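Capsule biosynthesis protein CapD proenzyme (PDB 3G9K) cleaves the poly-gamma-D-glutamate capsule of Bacillus anthracis and, as a transpeptidase, links it through an amide bond to meso-diaminopimelic acid of the peptidoglycan. Local coordinates at residues A[43-54]-A[116-127]; A[56-65]-A[173-182]. One frame throughout, in Å; residues are numbered along the deposited sequence.

Contact 1: A[43-54]-A[116-127]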
# COMPACT_ATOMS: atom_id res chain seq x y z
N SER A 43 -10.28 8.63 16.09
CA SER A 43 -10.81 8.72 14.74
C SER A 43 -10.06 7.79 13.78
O SER A 43 -9.00 7.32 14.12
CB SER A 43 -10.67 10.14 14.26
OG SER A 43 -9.29 10.50 14.04
N ALA A 44 -10.56 7.62 12.55
CA ALA A 44 -9.83 6.79 11.56
C ALA A 44 -8.46 7.39 11.27
O ALA A 44 -7.48 6.65 11.16
CB ALA A 44 -10.65 6.63 10.27
N VAL A 45 -8.39 8.73 11.17
CA VAL A 45 -7.12 9.43 10.86
C VAL A 45 -6.11 9.23 11.97
O VAL A 45 -4.98 8.81 11.72
CB VAL A 45 -7.34 10.90 10.49
CG1 VAL A 45 -6.02 11.70 10.30
CG2 VAL A 45 -8.12 10.97 9.22
N ASP A 46 -6.49 9.50 13.20
CA ASP A 46 -5.58 9.22 14.33
C ASP A 46 -5.04 7.79 14.39
O ASP A 46 -3.84 7.55 14.59
CB ASP A 46 -6.31 9.55 15.62
CG ASP A 46 -6.47 11.04 15.83
OD1 ASP A 46 -5.94 11.85 15.03
OD2 ASP A 46 -7.12 11.40 16.81
N ALA A 47 -5.94 6.81 14.25
CA ALA A 47 -5.54 5.42 14.15
C ALA A 47 -4.60 5.15 12.96
O ALA A 47 -3.71 4.34 13.07
CB ALA A 47 -6.77 4.51 14.07
N ALA A 48 -4.84 5.80 11.83
CA ALA A 48 -4.01 5.60 10.64
C ALA A 48 -2.56 6.10 10.86
O ALA A 48 -1.60 5.50 10.38
CB ALA A 48 -4.64 6.34 9.42
N ILE A 49 -2.41 7.17 11.63
CA ILE A 49 -1.09 7.71 11.93
C ILE A 49 -0.37 6.74 12.84
O ILE A 49 0.83 6.43 12.65
CB ILE A 49 -1.17 9.11 12.61
CG1 ILE A 49 -1.66 10.13 11.60
CG2 ILE A 49 0.17 9.46 13.24
CD1 ILE A 49 -2.15 11.50 12.17
N VAL A 50 -1.09 6.27 13.84
CA VAL A 50 -0.53 5.26 14.77
C VAL A 50 -0.11 3.99 14.00
O VAL A 50 1.00 3.49 14.16
CB VAL A 50 -1.56 4.90 15.83
CG1 VAL A 50 -1.12 3.71 16.58
CG2 VAL A 50 -1.79 6.11 16.78
N VAL A 51 -1.02 3.46 13.21
CA VAL A 51 -0.78 2.29 12.37
C VAL A 51 0.40 2.52 11.43
O VAL A 51 1.22 1.63 11.25
CB VAL A 51 -2.04 1.86 11.56
CG1 VAL A 51 -1.69 0.83 10.48
CG2 VAL A 51 -3.15 1.29 12.50
N SER A 52 0.46 3.68 10.78
CA SER A 52 1.56 3.92 9.80
C SER A 52 2.92 3.89 10.48
O SER A 52 3.84 3.20 10.03
CB SER A 52 1.40 5.23 9.07
OG SER A 52 0.27 5.17 8.26
N TYR A 53 3.03 4.58 11.59
CA TYR A 53 4.27 4.53 12.37
C TYR A 53 4.65 3.13 12.97
O TYR A 53 5.82 2.75 13.00
CB TYR A 53 4.23 5.63 13.44
CG TYR A 53 4.80 6.97 13.02
CD1 TYR A 53 3.98 8.05 12.75
CD2 TYR A 53 6.17 7.16 12.97
CE1 TYR A 53 4.54 9.33 12.42
CE2 TYR A 53 6.71 8.36 12.63
CZ TYR A 53 5.89 9.46 12.35
OH TYR A 53 6.50 10.62 12.01
N VAL A 54 3.68 2.37 13.47
CA VAL A 54 3.92 1.02 13.98
C VAL A 54 4.47 0.07 12.88
O VAL A 54 5.45 -0.64 13.10
CB VAL A 54 2.61 0.44 14.63
CG1 VAL A 54 2.69 -1.07 14.78
CG2 VAL A 54 2.34 1.18 15.95
N GLY A 116 -6.53 15.27 11.80
CA GLY A 116 -6.49 14.56 13.04
C GLY A 116 -7.11 15.21 14.25
O GLY A 116 -7.65 16.29 14.18
N SER A 117 -7.03 14.53 15.36
CA SER A 117 -7.74 14.98 16.56
C SER A 117 -6.87 15.03 17.80
O SER A 117 -6.74 16.08 18.45
CB SER A 117 -8.96 14.09 16.82
OG SER A 117 -9.99 14.44 15.93
N LEU A 118 -6.28 13.90 18.13
CA LEU A 118 -5.42 13.82 19.30
C LEU A 118 -4.07 14.49 18.98
O LEU A 118 -3.71 14.64 17.82
CB LEU A 118 -5.24 12.36 19.70
CG LEU A 118 -6.49 11.63 20.24
CD1 LEU A 118 -6.36 10.09 20.26
CD2 LEU A 118 -6.78 12.14 21.64
N PRO A 119 -3.34 14.96 20.01
CA PRO A 119 -1.99 15.48 19.75
C PRO A 119 -1.05 14.42 19.20
O PRO A 119 -1.17 13.24 19.54
CB PRO A 119 -1.51 15.91 21.14
CG PRO A 119 -2.35 15.16 22.08
CD PRO A 119 -3.68 15.02 21.44
N MSE A 120 -0.09 14.89 18.40
CA MSE A 120 0.83 14.00 17.71
C MSE A 120 1.64 13.13 18.66
O MSE A 120 1.79 11.93 18.42
CB MSE A 120 1.75 14.82 16.81
CG MSE A 120 2.54 13.97 15.87
SE MSE A 120 1.31 12.93 14.78
CE MSE A 120 1.85 13.63 13.09
N GLY A 121 2.13 13.71 19.74
CA GLY A 121 2.99 12.97 20.62
C GLY A 121 2.43 11.63 21.01
O GLY A 121 3.09 10.64 20.96
N GLU A 122 1.18 11.63 21.42
CA GLU A 122 0.49 10.41 21.83
C GLU A 122 0.46 9.34 20.74
O GLU A 122 0.60 8.15 20.99
CB GLU A 122 -0.99 10.69 22.17
CG GLU A 122 -1.27 11.61 23.29
CD GLU A 122 -2.78 11.82 23.51
OE1 GLU A 122 -3.62 11.06 22.95
OE2 GLU A 122 -3.13 12.73 24.26
N LEU A 123 0.21 9.79 19.52
CA LEU A 123 0.12 8.91 18.36
C LEU A 123 1.43 8.21 17.95
O LEU A 123 1.38 7.12 17.40
CB LEU A 123 -0.45 9.70 17.22
CG LEU A 123 -1.79 10.40 17.47
CD1 LEU A 123 -2.23 11.17 16.21
CD2 LEU A 123 -2.94 9.43 17.91
N LEU A 124 2.60 8.82 18.28
CA LEU A 124 3.90 8.23 17.98
C LEU A 124 4.33 7.25 19.03
O LEU A 124 5.21 6.44 18.78
CB LEU A 124 4.96 9.34 17.83
CG LEU A 124 5.15 9.91 16.42
CD1 LEU A 124 3.90 10.54 15.92
CD2 LEU A 124 6.31 10.93 16.38
N GLN A 125 3.72 7.31 20.22
CA GLN A 125 4.21 6.54 21.34
C GLN A 125 4.14 5.03 21.14
O GLN A 125 5.06 4.34 21.50
CB GLN A 125 3.53 6.96 22.68
CG GLN A 125 4.29 6.46 23.90
CD GLN A 125 5.64 7.12 24.06
OE1 GLN A 125 5.76 8.34 23.97
NE2 GLN A 125 6.64 6.33 24.29
N PRO A 126 3.04 4.49 20.61
CA PRO A 126 3.10 3.02 20.43
C PRO A 126 4.28 2.52 19.57
O PRO A 126 4.93 1.54 19.91
CB PRO A 126 1.76 2.70 19.79
CG PRO A 126 0.86 3.78 20.29
CD PRO A 126 1.73 5.02 20.21
N ALA A 127 4.54 3.20 18.46
CA ALA A 127 5.68 2.87 17.61
C ALA A 127 6.99 2.97 18.39
O ALA A 127 7.81 2.07 18.32
CB ALA A 127 5.74 3.77 16.42
O HOH W 1 -9.75 13.17 13.35
O HOH W 2 2.70 4.74 16.70
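The carboxylate of Asp46 takes hold of the turn ahead of helix 120-127 with both oxygens: Ser117 N donates to OD1 (2.9 Å) and Leu118 N to OD2 (2.9 Å). The first amide comes in on the syn lone pair of OD1, whereas the second meets OD2 on its syn side but 29° out of the carboxylate plane. With CG anti to the carbonyl carbon (chi1 -72°), the carboxylate leaves the first turn of its helix toward these consecutive N-H groups, which fix its rotation and would probably favour the charged form. The backbone N of Asp46 is itself bound by the N-cap Ser43, whose OG accepts a hydrogen bond from it, a capping bond; a water then bridges Ser43 OG to Ser117 OG.

Beyond this polar end the contact is a helix pair, the axes of 44-54 and 120-127 passing 8.1 Å apart at -36°, in the large chain of a gamma-glutamyltransferase-family enzyme. Leu123 fills the middle, its CD2 meeting Val50 CG2 at 3.7 Å with the two side chains crossing at about a right angle, while its CB packs on Ile49 CG2. That same methyl of Ile49, anti to the backbone N, also touches the selenium of Met120, a selenomethionine bent at chi2 and chi3.

Farther along, Leu124 lays CG over the centre of one face of the Tyr53 ring in a CH-pi contact, 4.1 Å from CG to the ring centroid and almost on the ring normal; Phe104 meets Tyr53 edge-to-face. With only a CB, Ala127 lets the backbones come close, its CB lying 3.6 Å from Tyr53 O. Helix 120-127 is kinked where Pro126, lacking an N-H, and Ala127 make no bond to the turn before; a second water accepts from Ala127 N, donates to Leu123 O at 2.8 Å and, weakly, to Val50 O.

Contact 2: A[56-65]-A[173-182]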
# COMPACT_ATOMS: atom_id res chain seq x y z
N GLY A 56 6.08 0.99 10.25
CA GLY A 56 7.47 1.41 9.98
C GLY A 56 8.45 0.77 10.94
O GLY A 56 9.65 0.58 10.65
N VAL A 57 7.96 0.42 12.12
CA VAL A 57 8.83 -0.23 13.11
C VAL A 57 8.82 -1.76 13.00
O VAL A 57 9.87 -2.40 12.97
CB VAL A 57 8.43 0.20 14.54
CG1 VAL A 57 9.19 -0.63 15.56
CG2 VAL A 57 8.71 1.69 14.75
N VAL A 58 7.64 -2.35 12.95
CA VAL A 58 7.52 -3.80 13.05
C VAL A 58 7.47 -4.49 11.68
O VAL A 58 7.66 -5.72 11.58
CB VAL A 58 6.27 -4.21 13.91
CG1 VAL A 58 6.33 -3.55 15.31
CG2 VAL A 58 4.95 -3.84 13.19
N GLU A 59 7.15 -3.73 10.64
CA GLU A 59 7.12 -4.25 9.29
C GLU A 59 8.09 -3.44 8.42
O GLU A 59 7.76 -3.03 7.32
CB GLU A 59 5.71 -4.19 8.71
CG GLU A 59 5.58 -5.12 7.56
CD GLU A 59 4.26 -4.96 6.82
OE1 GLU A 59 3.85 -3.80 6.58
OE2 GLU A 59 3.66 -6.00 6.48
N LEU A 60 9.27 -3.24 8.97
CA LEU A 60 10.28 -2.27 8.50
C LEU A 60 10.82 -2.49 7.11
O LEU A 60 11.29 -1.53 6.45
CB LEU A 60 11.41 -2.24 9.53
CG LEU A 60 12.21 -3.54 9.68
CD1 LEU A 60 13.59 -3.33 8.96
CD2 LEU A 60 12.40 -3.96 11.13
N HIS A 61 10.71 -3.72 6.63
CA HIS A 61 11.12 -4.05 5.25
C HIS A 61 10.23 -3.39 4.25
O HIS A 61 10.66 -3.12 3.14
CB HIS A 61 11.11 -5.56 4.99
CG HIS A 61 9.86 -6.27 5.42
ND1 HIS A 61 9.60 -6.57 6.74
CD2 HIS A 61 8.82 -6.72 4.71
CE1 HIS A 61 8.44 -7.20 6.82
NE2 HIS A 61 7.96 -7.33 5.59
N ALA A 62 8.99 -3.09 4.65
CA ALA A 62 7.93 -2.71 3.67
C ALA A 62 7.55 -1.25 3.61
O ALA A 62 6.98 -0.79 2.62
CB ALA A 62 6.68 -3.54 3.95
N SER A 63 7.77 -0.50 4.68
CA SER A 63 7.44 0.91 4.71
C SER A 63 8.20 1.52 5.88
O SER A 63 8.76 0.79 6.71
CB SER A 63 5.94 1.15 4.88
OG SER A 63 5.49 0.87 6.23
N GLY A 64 8.17 2.85 5.96
CA GLY A 64 8.67 3.53 7.15
C GLY A 64 9.08 4.97 6.95
O GLY A 64 8.78 5.60 5.93
N ILE A 65 9.80 5.51 7.93
CA ILE A 65 10.07 6.96 7.92
C ILE A 65 11.03 7.32 6.78
O ILE A 65 11.10 8.48 6.40
CB ILE A 65 10.53 7.55 9.29
CG1 ILE A 65 11.84 6.91 9.81
CG2 ILE A 65 9.45 7.33 10.30
CD1 ILE A 65 12.33 7.52 11.10
N LEU A 173 13.41 -8.18 18.46
CA LEU A 173 14.23 -7.15 17.81
C LEU A 173 13.99 -5.81 18.46
O LEU A 173 12.85 -5.31 18.45
CB LEU A 173 13.86 -7.07 16.33
CG LEU A 173 14.50 -5.95 15.52
CD1 LEU A 173 16.04 -6.04 15.54
CD2 LEU A 173 13.91 -6.01 14.12
N ILE A 174 15.07 -5.24 19.00
CA ILE A 174 15.12 -3.94 19.66
C ILE A 174 15.85 -2.97 18.72
O ILE A 174 16.87 -3.33 18.12
CB ILE A 174 15.88 -3.96 21.02
CG1 ILE A 174 15.10 -4.79 22.07
CG2 ILE A 174 16.08 -2.54 21.49
CD1 ILE A 174 15.92 -5.21 23.42
N GLN A 175 15.26 -1.78 18.53
CA GLN A 175 15.75 -0.75 17.57
C GLN A 175 15.98 0.61 18.26
O GLN A 175 15.22 1.58 18.08
CB GLN A 175 14.78 -0.61 16.37
CG GLN A 175 14.71 -1.83 15.45
CD GLN A 175 13.72 -1.70 14.33
OE1 GLN A 175 14.07 -1.32 13.21
NE2 GLN A 175 12.48 -2.02 14.62
N THR A 176 17.07 0.66 19.03
CA THR A 176 17.45 1.81 19.82
C THR A 176 17.70 3.10 19.05
O THR A 176 17.19 4.14 19.44
CB THR A 176 18.66 1.48 20.66
OG1 THR A 176 18.30 0.40 21.52
CG2 THR A 176 19.10 2.69 21.48
N ASP A 177 18.46 3.03 17.96
CA ASP A 177 18.69 4.18 17.07
C ASP A 177 17.37 4.74 16.55
O ASP A 177 17.18 5.96 16.56
CB ASP A 177 19.58 3.84 15.87
CG ASP A 177 21.03 3.50 16.25
OD1 ASP A 177 21.43 3.65 17.40
OD2 ASP A 177 21.80 3.12 15.33
N LEU A 178 16.49 3.86 16.07
CA LEU A 178 15.18 4.29 15.59
C LEU A 178 14.32 4.93 16.68
O LEU A 178 13.59 5.89 16.41
CB LEU A 178 14.41 3.13 14.89
CG LEU A 178 13.02 3.39 14.28
CD1 LEU A 178 13.07 4.51 13.23
CD2 LEU A 178 12.44 2.07 13.68
N ALA A 179 14.33 4.35 17.89
CA ALA A 179 13.63 4.98 19.02
C ALA A 179 14.11 6.40 19.23
O ALA A 179 13.32 7.29 19.34
CB ALA A 179 13.77 4.16 20.28
N ARG A 180 15.42 6.62 19.22
CA ARG A 180 15.98 7.96 19.33
C ARG A 180 15.41 8.89 18.28
O ARG A 180 14.96 10.00 18.61
CB ARG A 180 17.50 7.92 19.22
CG ARG A 180 18.17 9.25 19.52
CD ARG A 180 19.70 9.09 19.53
NE ARG A 180 20.09 7.97 20.39
CZ ARG A 180 20.66 6.83 19.99
NH1 ARG A 180 20.97 6.60 18.72
NH2 ARG A 180 20.93 5.90 20.89
N THR A 181 15.41 8.46 17.01
CA THR A 181 14.89 9.28 15.93
C THR A 181 13.43 9.58 16.15
O THR A 181 12.99 10.73 16.00
CB THR A 181 15.12 8.62 14.54
OG1 THR A 181 16.53 8.39 14.36
CG2 THR A 181 14.54 9.51 13.32
N LEU A 182 12.65 8.55 16.45
CA LEU A 182 11.21 8.72 16.66
C LEU A 182 10.94 9.66 17.89
O LEU A 182 10.06 10.50 17.84
CB LEU A 182 10.53 7.36 16.84
CG LEU A 182 10.51 6.40 15.65
CD1 LEU A 182 9.80 5.12 15.98
CD2 LEU A 182 9.82 7.04 14.38
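The end of helix 44-58 and the loop that follows it face the start of helix 176-182 without backbone-to-backbone contact, Val57 and Leu178 being 8.2 Å apart between CA atoms, and side chains span the gap. One of them is polar. Gln175, the N-cap residue, sends an extended chain across to the last turn of the other helix, where NE2 donates to Val57 O at 3.1 Å. The bond lies nearly in the amide plane of Gln175, but is tilted 30° from the plane of the carbonyl. Gln175 CG, anti to the carbonyl carbon (chi1 -67°), starts the chain on this course, and Leu60 CD2 rests against the amide, 3.8 Å from Gln175 OE1. The same methyl of Leu60 reaches tip to tip toward Leu173 CD2.

Val57 divides its branches: CG1 lies alongside Gln175 NE2, while CG2 packs against Leu178 CD2 and, at 3.8 Å, against Leu182 CD1. Within the gamma-glutamyltranspeptidase fold, of the NTN clan, this apolar layer joins the helix-to-loop junction after 44-58 to helix 176-188, with Ala127 and Tyr130 of helix 120-133 also packing on Val57.

Ile65 completes the layer from the far end of the loop. Its CG1 stands between the backbone N and the carbonyl carbon (chi1 60°), and the extended chain beyond carries Ile65 CD1 to Thr181 CG2 at 3.7 Å and to Leu178 CD1 at 3.8 Å. Ile65 and Leu178 slide past each other in opposite directions; Ile65 CG2 meets Leu182 CD2 at 4.1 Å. Thr181 gives its methyl to Ile65, while its OG1 is hydrogen-bonded to Ala31 O of the other CapD chain, the chain whose Phe34 packs on Leu60.

Overall arrangement
After strand 22-25 and helix 28-39 the chain enters helix 44-58, which supplies residues to both contacts: its body to contact 1 and its last turn, with the following loop, to contact 2. Strands 68-74 and 79-83 and helix 104-115 come next, before contact 1 closes its loop at 116-127. Contact 2 closes later, when 173-182 returns to 56-65. Because their segments alternate, the two closures cross. Their centres lie 15 Å apart, yet they touch: Tyr53 CE2 packs on Ile65 CG2 and on Leu182 CD2, and Ala127 O on Val57 CG2. Together they pack helices 44-58, 120-133 and 176-188 against one another.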